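Local coordinates for fibrinogen-binding protein (Staphylococcus aureus subsp. aureus, PDB 3T49) that probably inhibits host complement by acting on the C3 convertase, as a secreted staphylococcal virulence factor of the SCIN family, at residues E7-L12 with V51-A56; N17-A22 with K65-I70; K31-M36 with E61-E66. All coordinates share one frame; numbering follows the deposited sequence.

Contact 1. Residues E7-L12 with V51-A56; sequences EELRTL and VSMADA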
# COMPACT_ATOMS: atom_id res chain seq x y z
N GLU A 7 2.45 3.94 13.03
CA GLU A 7 3.68 4.48 12.50
C GLU A 7 4.14 3.63 11.32
O GLU A 7 4.56 4.17 10.29
CB GLU A 7 4.78 4.49 13.58
CG GLU A 7 6.10 5.01 13.03
CD GLU A 7 7.20 5.14 14.09
OE1 GLU A 7 6.96 4.77 15.26
OE2 GLU A 7 8.31 5.60 13.74
N GLU A 8 4.03 2.32 11.47
CA GLU A 8 4.46 1.37 10.44
C GLU A 8 3.61 1.61 9.19
O GLU A 8 4.11 1.66 8.05
CB GLU A 8 4.30 -0.08 10.91
CG GLU A 8 5.25 -0.51 12.05
CD GLU A 8 4.98 -1.94 12.51
OE1 GLU A 8 3.82 -2.39 12.40
OE2 GLU A 8 5.93 -2.60 12.99
N LEU A 9 2.33 1.85 9.38
CA LEU A 9 1.43 2.05 8.26
C LEU A 9 1.70 3.37 7.57
O LEU A 9 1.71 3.44 6.35
CB LEU A 9 -0.01 1.94 8.72
CG LEU A 9 -1.07 2.09 7.65
CD1 LEU A 9 -0.87 1.12 6.48
CD2 LEU A 9 -2.44 1.92 8.28
N ARG A 10 1.96 4.45 8.31
CA ARG A 10 2.33 5.71 7.69
C ARG A 10 3.62 5.57 6.85
O ARG A 10 3.70 6.13 5.75
CB ARG A 10 2.46 6.81 8.77
CG ARG A 10 2.80 8.23 8.23
CD ARG A 10 2.00 8.70 7.02
NE ARG A 10 0.58 8.95 7.31
CZ ARG A 10 -0.32 9.41 6.44
NH1 ARG A 10 0.03 9.64 5.18
NH2 ARG A 10 -1.57 9.60 6.81
N THR A 11 4.61 4.84 7.36
CA THR A 11 5.85 4.62 6.61
C THR A 11 5.53 3.95 5.28
O THR A 11 6.08 4.33 4.24
CB THR A 11 6.83 3.80 7.43
OG1 THR A 11 7.24 4.60 8.56
CG2 THR A 11 8.06 3.40 6.62
N LEU A 12 4.64 2.96 5.29
CA LEU A 12 4.24 2.32 4.02
C LEU A 12 3.53 3.29 3.12
O LEU A 12 3.77 3.31 1.90
CB LEU A 12 3.40 1.06 4.27
CG LEU A 12 4.17 -0.10 4.86
CD1 LEU A 12 3.17 -1.07 5.47
CD2 LEU A 12 5.04 -0.81 3.87
N VAL A 51 -7.74 -2.99 13.39
CA VAL A 51 -8.01 -4.15 12.53
C VAL A 51 -7.78 -3.72 11.07
O VAL A 51 -7.05 -4.40 10.33
CB VAL A 51 -9.44 -4.68 12.75
CG1 VAL A 51 -9.78 -5.76 11.75
CG2 VAL A 51 -9.59 -5.28 14.15
N SER A 52 -8.32 -2.56 10.68
CA SER A 52 -8.14 -2.05 9.33
C SER A 52 -6.71 -1.62 9.11
O SER A 52 -6.20 -1.78 8.00
CB SER A 52 -9.10 -0.90 9.05
OG SER A 52 -10.44 -1.38 9.08
N MET A 53 -6.02 -1.08 10.12
CA MET A 53 -4.62 -0.68 9.97
C MET A 53 -3.80 -1.91 9.66
O MET A 53 -2.94 -1.87 8.77
CB MET A 53 -4.07 0.06 11.22
CG MET A 53 -4.62 1.47 11.33
SD MET A 53 -3.79 2.52 12.57
CE MET A 53 -4.42 1.90 14.13
N ALA A 54 -4.03 -3.02 10.37
CA ALA A 54 -3.27 -4.23 10.13
C ALA A 54 -3.52 -4.78 8.73
O ALA A 54 -2.57 -5.20 8.06
CB ALA A 54 -3.61 -5.28 11.21
N ASP A 55 -4.75 -4.76 8.29
CA ASP A 55 -5.12 -5.29 6.98
C ASP A 55 -4.45 -4.45 5.89
O ASP A 55 -3.94 -5.00 4.91
CB ASP A 55 -6.63 -5.28 6.82
CG ASP A 55 -7.30 -6.38 7.64
OD1 ASP A 55 -6.58 -7.29 8.09
OD2 ASP A 55 -8.53 -6.31 7.83
N ALA A 56 -4.45 -3.14 6.04
CA ALA A 56 -3.84 -2.26 5.04
C ALA A 56 -2.33 -2.42 5.02
O ALA A 56 -1.71 -2.37 3.96
CB ALA A 56 -4.20 -0.82 5.29
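Leu9 is the wedge of this contact: its two methyl groups straddle one turn of the facing helix. Leu9 CD2 rests against the root of Met53, 3.8 Å from Met53 CG, and is equally close to the backbone carbon Met53 CA. Leu9 CD1 reaches the next turn, where it meets Ala56 CB at 4.0 Å. The trans first torsion of Leu9 (chi1 -178°) swings the isobutyl group out toward helix 50-72 and lets the fork close over the surface between the two residues. The side chains of Leu9 and Met53 cross obliquely. Only the first part of Met53 takes part, because chi1 (-73°) and an extended chi2 lead SD away from Leu9; the bend at chi3 turns only the CE methyl. The closest CA pair is Leu9 CA and Met53 CA, 6.9 Å apart. The join is wholly apolar and all three residues are buried. The Met53 side chain also touches Ser5, Ala6 and Leu45. Helices 5-13 and 50-72 run in roughly the same direction, inclined to each other, and helix 28-47, roughly antiparallel, closes the core: Ala41 touches Leu9, Ala44 packs on Met53, and Leu60 extends the seam one turn further along helix 50-72.

Contact 2. Residues N17-A22 with K65-I70; sequences NVYALA and KEIDEI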
# COMPACT_ATOMS: atom_id res chain seq x y z
N ASN A 17 2.77 6.67 -3.41
CA ASN A 17 2.72 7.37 -4.69
C ASN A 17 3.88 6.98 -5.63
O ASN A 17 3.73 6.89 -6.83
CB ASN A 17 2.69 8.89 -4.48
CG ASN A 17 1.39 9.37 -3.83
OD1 ASN A 17 0.31 8.97 -4.23
ND2 ASN A 17 1.51 10.20 -2.82
N VAL A 18 5.04 6.74 -5.04
CA VAL A 18 6.19 6.26 -5.77
C VAL A 18 5.85 4.90 -6.40
O VAL A 18 6.10 4.66 -7.59
CB VAL A 18 7.43 6.16 -4.83
CG1 VAL A 18 8.47 5.22 -5.37
CG2 VAL A 18 8.04 7.55 -4.63
N TYR A 19 5.29 3.98 -5.62
CA TYR A 19 4.94 2.69 -6.16
C TYR A 19 3.85 2.81 -7.22
O TYR A 19 3.90 2.09 -8.21
CB TYR A 19 4.54 1.69 -5.04
CG TYR A 19 5.73 0.92 -4.50
CD1 TYR A 19 6.54 1.45 -3.52
CD2 TYR A 19 6.07 -0.31 -5.03
CE1 TYR A 19 7.66 0.77 -3.05
CE2 TYR A 19 7.18 -0.98 -4.58
CZ TYR A 19 7.96 -0.44 -3.60
OH TYR A 19 9.08 -1.11 -3.13
N ALA A 20 2.90 3.72 -7.04
CA ALA A 20 1.85 3.91 -8.05
C ALA A 20 2.43 4.39 -9.36
O ALA A 20 1.99 3.96 -10.43
CB ALA A 20 0.77 4.88 -7.54
N LEU A 21 3.43 5.27 -9.31
CA LEU A 21 4.12 5.70 -10.54
C LEU A 21 4.82 4.54 -11.22
O LEU A 21 4.69 4.33 -12.45
CB LEU A 21 5.12 6.83 -10.25
CG LEU A 21 4.47 8.17 -9.92
CD1 LEU A 21 5.46 9.14 -9.33
CD2 LEU A 21 3.84 8.79 -11.18
N ALA A 22 5.59 3.76 -10.46
CA ALA A 22 6.27 2.60 -11.01
C ALA A 22 5.29 1.61 -11.62
O ALA A 22 5.56 1.00 -12.65
CB ALA A 22 7.09 1.90 -9.89
N LYS A 65 5.84 -5.81 -2.64
CA LYS A 65 6.70 -6.97 -2.92
C LYS A 65 6.41 -7.51 -4.32
O LYS A 65 7.36 -7.85 -5.05
CB LYS A 65 6.48 -8.05 -1.86
CG LYS A 65 7.45 -9.22 -2.04
CD LYS A 65 7.36 -10.18 -0.85
CE LYS A 65 8.50 -11.21 -0.92
NZ LYS A 65 8.44 -12.23 0.16
N GLU A 66 5.14 -7.61 -4.69
CA GLU A 66 4.77 -8.08 -6.03
C GLU A 66 5.36 -7.19 -7.12
O GLU A 66 5.91 -7.68 -8.12
CB GLU A 66 3.25 -8.21 -6.20
CG GLU A 66 2.73 -9.42 -5.47
CD GLU A 66 1.25 -9.42 -5.21
OE1 GLU A 66 0.61 -8.37 -5.27
OE2 GLU A 66 0.73 -10.50 -4.85
N ILE A 67 5.26 -5.88 -6.93
CA ILE A 67 5.77 -4.93 -7.90
C ILE A 67 7.28 -5.02 -7.97
O ILE A 67 7.85 -5.09 -9.08
CB ILE A 67 5.30 -3.52 -7.56
CG1 ILE A 67 3.79 -3.40 -7.83
CG2 ILE A 67 6.07 -2.50 -8.37
CD1 ILE A 67 3.18 -2.15 -7.23
N ASP A 68 7.96 -5.07 -6.83
CA ASP A 68 9.40 -5.22 -6.82
C ASP A 68 9.83 -6.50 -7.55
O ASP A 68 10.79 -6.49 -8.34
CB ASP A 68 9.95 -5.30 -5.38
CG ASP A 68 9.95 -3.97 -4.66
OD1 ASP A 68 9.82 -2.93 -5.30
OD2 ASP A 68 10.17 -3.99 -3.40
N GLU A 69 9.14 -7.60 -7.32
CA GLU A 69 9.55 -8.86 -7.91
C GLU A 69 9.33 -8.87 -9.41
O GLU A 69 10.19 -9.39 -10.14
CB GLU A 69 8.90 -10.03 -7.18
CG GLU A 69 9.54 -10.21 -5.79
CD GLU A 69 9.11 -11.44 -5.04
OE1 GLU A 69 8.14 -12.08 -5.46
OE2 GLU A 69 9.76 -11.73 -4.02
N ILE A 70 8.29 -8.24 -9.92
CA ILE A 70 8.11 -8.19 -11.38
C ILE A 70 9.21 -7.31 -11.99
O ILE A 70 9.83 -7.67 -13.01
CB ILE A 70 6.75 -7.64 -11.78
CG1 ILE A 70 5.65 -8.63 -11.43
CG2 ILE A 70 6.68 -7.38 -13.29
CD1 ILE A 70 4.24 -7.99 -11.49
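The ring of Tyr19 has the ring of Tyr64 stacked over one face, nearly parallel, while its edge meets helix 50-72 through Ile67 and Asp68. The setting is the SCIN three-helix bundle, in which the short helix 16-22 runs in broadly the same direction as helix 50-72. Ile67 comes in near the ring plane: its CG2 methyl lies 4.0 Å from Tyr19 CD2, and the tip of its longer branch, CD1, is 4.1 Å from that same ring carbon. The two Ile67 branches thus hold one corner of the ring between them. With CG2 trans to the backbone N and CG1 beside it (chi1 -71°), both branches can face the tyrosine at once.

Further along this edge the phenol ends at the carboxylate of Asp68. The side chains meet at about a right angle, and the carboxylate plane is turned 47° from that of the ring. Asp68 OD1 also sits beside Tyr19 CE2, 3.4 Å away, still near the ring plane. A glycerol, probably left from the crystallisation liquor, lies by Asp68 OD2, though so close an approach is doubtful. Ile34 of helix 28-47 touches both Tyr19 and Ile67 and brings the third helix to the seam. The contact therefore grades from apolar contact at Ile67 to polar contact at Asp68. There Tyr19 OH stands 2.9 Å from Asp68 OD1 and 3.1 Å from Asp68 OD2, so its single proton has two acceptors within range.

Contact 3. Residues K31-M36 with E61-E66; sequences KRTIMM and EKIYKE. With SO4 (sulfate ion), chain F; SO4 (sulfate ion), chain G.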
# COMPACT_ATOMS: atom_id res chain seq x y z
N LYS A 31 -1.67 -0.51 -9.82
CA LYS A 31 -2.02 0.82 -9.34
C LYS A 31 -3.37 0.84 -8.63
O LYS A 31 -3.53 1.49 -7.60
CB LYS A 31 -1.99 1.82 -10.48
CG LYS A 31 -2.12 3.25 -9.97
CD LYS A 31 -1.94 4.28 -11.07
CE LYS A 31 -2.46 5.63 -10.59
NZ LYS A 31 -3.97 5.69 -10.67
N ARG A 32 -4.37 0.14 -9.15
CA ARG A 32 -5.66 0.20 -8.48
C ARG A 32 -5.65 -0.49 -7.13
O ARG A 32 -6.36 -0.06 -6.23
CB ARG A 32 -6.83 -0.23 -9.38
CG ARG A 32 -6.95 -1.70 -9.65
CD ARG A 32 -8.36 -2.09 -10.20
NE ARG A 32 -8.30 -3.47 -10.66
CZ ARG A 32 -7.94 -3.84 -11.89
NH1 ARG A 32 -7.65 -2.97 -12.82
NH2 ARG A 32 -7.88 -5.14 -12.16
N THR A 33 -4.78 -1.50 -6.94
CA THR A 33 -4.63 -2.12 -5.64
C THR A 33 -3.94 -1.15 -4.65
O THR A 33 -4.34 -1.03 -3.48
CB THR A 33 -3.90 -3.47 -5.76
OG1 THR A 33 -4.65 -4.31 -6.64
CG2 THR A 33 -3.78 -4.13 -4.41
N ILE A 34 -2.93 -0.44 -5.14
CA ILE A 34 -2.32 0.58 -4.31
C ILE A 34 -3.35 1.65 -3.91
O ILE A 34 -3.46 2.02 -2.74
CB ILE A 34 -1.14 1.21 -5.01
CG1 ILE A 34 -0.01 0.19 -5.19
CG2 ILE A 34 -0.65 2.41 -4.19
CD1 ILE A 34 1.04 0.62 -6.19
N MET A 35 -4.16 2.13 -4.86
CA MET A 35 -5.11 3.22 -4.58
C MET A 35 -6.18 2.80 -3.61
O MET A 35 -6.57 3.56 -2.73
CB MET A 35 -5.73 3.72 -5.88
CG MET A 35 -4.73 4.28 -6.88
SD MET A 35 -3.72 5.63 -6.23
CE MET A 35 -4.98 6.81 -5.82
N MET A 36 -6.67 1.56 -3.74
CA MET A 36 -7.62 1.01 -2.78
C MET A 36 -7.03 1.04 -1.37
O MET A 36 -7.69 1.41 -0.40
CB MET A 36 -8.03 -0.42 -3.16
CG MET A 36 -8.88 -1.11 -2.12
SD MET A 36 -10.48 -0.40 -1.89
CE MET A 36 -11.36 -1.16 -3.25
N GLU A 61 2.28 -4.09 1.98
CA GLU A 61 3.50 -4.90 1.92
C GLU A 61 3.42 -5.91 0.78
O GLU A 61 4.40 -6.12 0.04
CB GLU A 61 3.75 -5.61 3.27
CG GLU A 61 4.14 -4.65 4.36
CD GLU A 61 4.22 -5.31 5.72
OE1 GLU A 61 3.68 -6.42 5.86
OE2 GLU A 61 4.79 -4.67 6.64
N LYS A 62 2.27 -6.54 0.62
CA LYS A 62 2.09 -7.57 -0.40
C LYS A 62 2.24 -6.96 -1.81
O LYS A 62 2.96 -7.51 -2.66
CB LYS A 62 0.73 -8.25 -0.26
CG LYS A 62 0.45 -9.36 -1.28
CD LYS A 62 -0.95 -9.97 -1.02
CE LYS A 62 -1.26 -11.13 -1.96
NZ LYS A 62 -1.71 -10.63 -3.29
N ILE A 63 1.54 -5.85 -2.09
CA ILE A 63 1.56 -5.28 -3.44
C ILE A 63 2.94 -4.67 -3.75
O ILE A 63 3.42 -4.77 -4.89
CB ILE A 63 0.38 -4.28 -3.68
CG1 ILE A 63 0.14 -4.03 -5.18
CG2 ILE A 63 0.61 -2.95 -2.94
CD1 ILE A 63 -0.38 -5.24 -5.93
N TYR A 64 3.62 -4.08 -2.77
CA TYR A 64 4.96 -3.55 -3.01
C TYR A 64 5.91 -4.68 -3.35
O TYR A 64 6.76 -4.54 -4.23
CB TYR A 64 5.48 -2.80 -1.78
CG TYR A 64 4.75 -1.53 -1.41
CD1 TYR A 64 3.81 -0.93 -2.25
CD2 TYR A 64 5.02 -0.92 -0.20
CE1 TYR A 64 3.16 0.24 -1.87
CE2 TYR A 64 4.39 0.25 0.17
CZ TYR A 64 3.46 0.82 -0.65
OH TYR A 64 2.81 1.99 -0.28
N LYS A 65 5.84 -5.81 -2.64
CA LYS A 65 6.70 -6.97 -2.92
C LYS A 65 6.41 -7.51 -4.32
O LYS A 65 7.36 -7.85 -5.05
CB LYS A 65 6.48 -8.05 -1.86
CG LYS A 65 7.45 -9.22 -2.04
CD LYS A 65 7.36 -10.18 -0.85
CE LYS A 65 8.50 -11.21 -0.92
NZ LYS A 65 8.44 -12.23 0.16
N GLU A 66 5.14 -7.61 -4.69
CA GLU A 66 4.77 -8.08 -6.03
C GLU A 66 5.36 -7.19 -7.12
O GLU A 66 5.91 -7.68 -8.12
CB GLU A 66 3.25 -8.21 -6.20
CG GLU A 66 2.73 -9.42 -5.47
CD GLU A 66 1.25 -9.42 -5.21
OE1 GLU A 66 0.61 -8.37 -5.27
OE2 GLU A 66 0.73 -10.50 -4.85
S SO4 F . -9.33 -6.53 -8.79
O1 SO4 F . -9.00 -5.14 -8.50
O2 SO4 F . -10.79 -6.67 -8.79
O3 SO4 F . -8.79 -6.90 -10.09
O4 SO4 F . -8.76 -7.39 -7.77
S SO4 G . -3.65 6.45 -14.32
O1 SO4 G . -3.35 7.29 -13.16
O2 SO4 G . -4.48 7.20 -15.25
O3 SO4 G . -2.43 6.03 -14.99
O4 SO4 G . -4.38 5.27 -13.86
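Ile63 parts its two branches between Thr33 and Ile34, and these three side chains make up the first shell. They join helices 28-47 and 50-72, an antiparallel pair of the three-helix bundle. The ethyl branch of Ile63 runs obliquely past Thr33, with CD1 3.9 Å from Thr33 CG2 and the same from Thr33 CB. The methyl of the other branch, Ile63 CG2, meets Ile34 CG1 at 3.9 Å, where the two isoleucines cross at about a right angle. The split follows from a first torsion of -162°, which places CG1 trans to the backbone N and leaves CG2 between the N and the carbonyl carbon.

In the next shell, Thr33 is oriented by its hydroxyl: OG1 hydrogen-bonds to the carbonyl O of Tyr29, one turn earlier, which leaves the CG2 methyl facing Ile63. Ile63 also rests on Tyr29 and Tyr30, while Ile34 leans on Ser16 of the short helix. Tyr64, which follows Ile63, bonds through its hydroxyl to Leu12 O, tying its helix to the end of helix 5-13.

Charged groups lie outside this core. On helix 50-72, the bent end of Lys62 brings NZ to the syn side of Glu66 OE2 in a 2.9 Å salt bridge that spans one turn. On helix 28-47, two sulfates, probably from the crystallisation liquor, are bound by basic side chains. Lys31 NZ bonds to O4 of the chain G sulfate at 3.2 Å and more weakly to its O1. The chain F sulfate lies at the edge of the Arg32 guanidinium in a paired grip: Arg32 NE to O1 at 2.8 Å (165° at the hydrogen) and Arg32 NH2 to O3 at 2.9 Å (169°).

All three contacts use helix 50-72, the spine of the small bundle. Along it they follow in the order contact 1, contact 3, contact 2; its partners are helix 5-13, helix 28-47 and helix 16-22 respectively. Contacts 1 and 2 lie on opposite sides of the chain's centre, with centres about 17 Å apart and nearest atoms about 6 Å apart. Contact 3 touches both, its centre about 13 Å from that of contact 1 and about 7 Å from that of contact 2, with which it shares Lys65 and Glu66. Ile34 CD1, 3.7 Å from Ile67 CD1, joins contacts 3 and 2; Tyr64 OH to Leu12 O, with Leu12 packing on Glu61, links contacts 3 and 1. Helices 5-13 and 16-22 thus lie along the hairpin of helices 28-47 and 50-72.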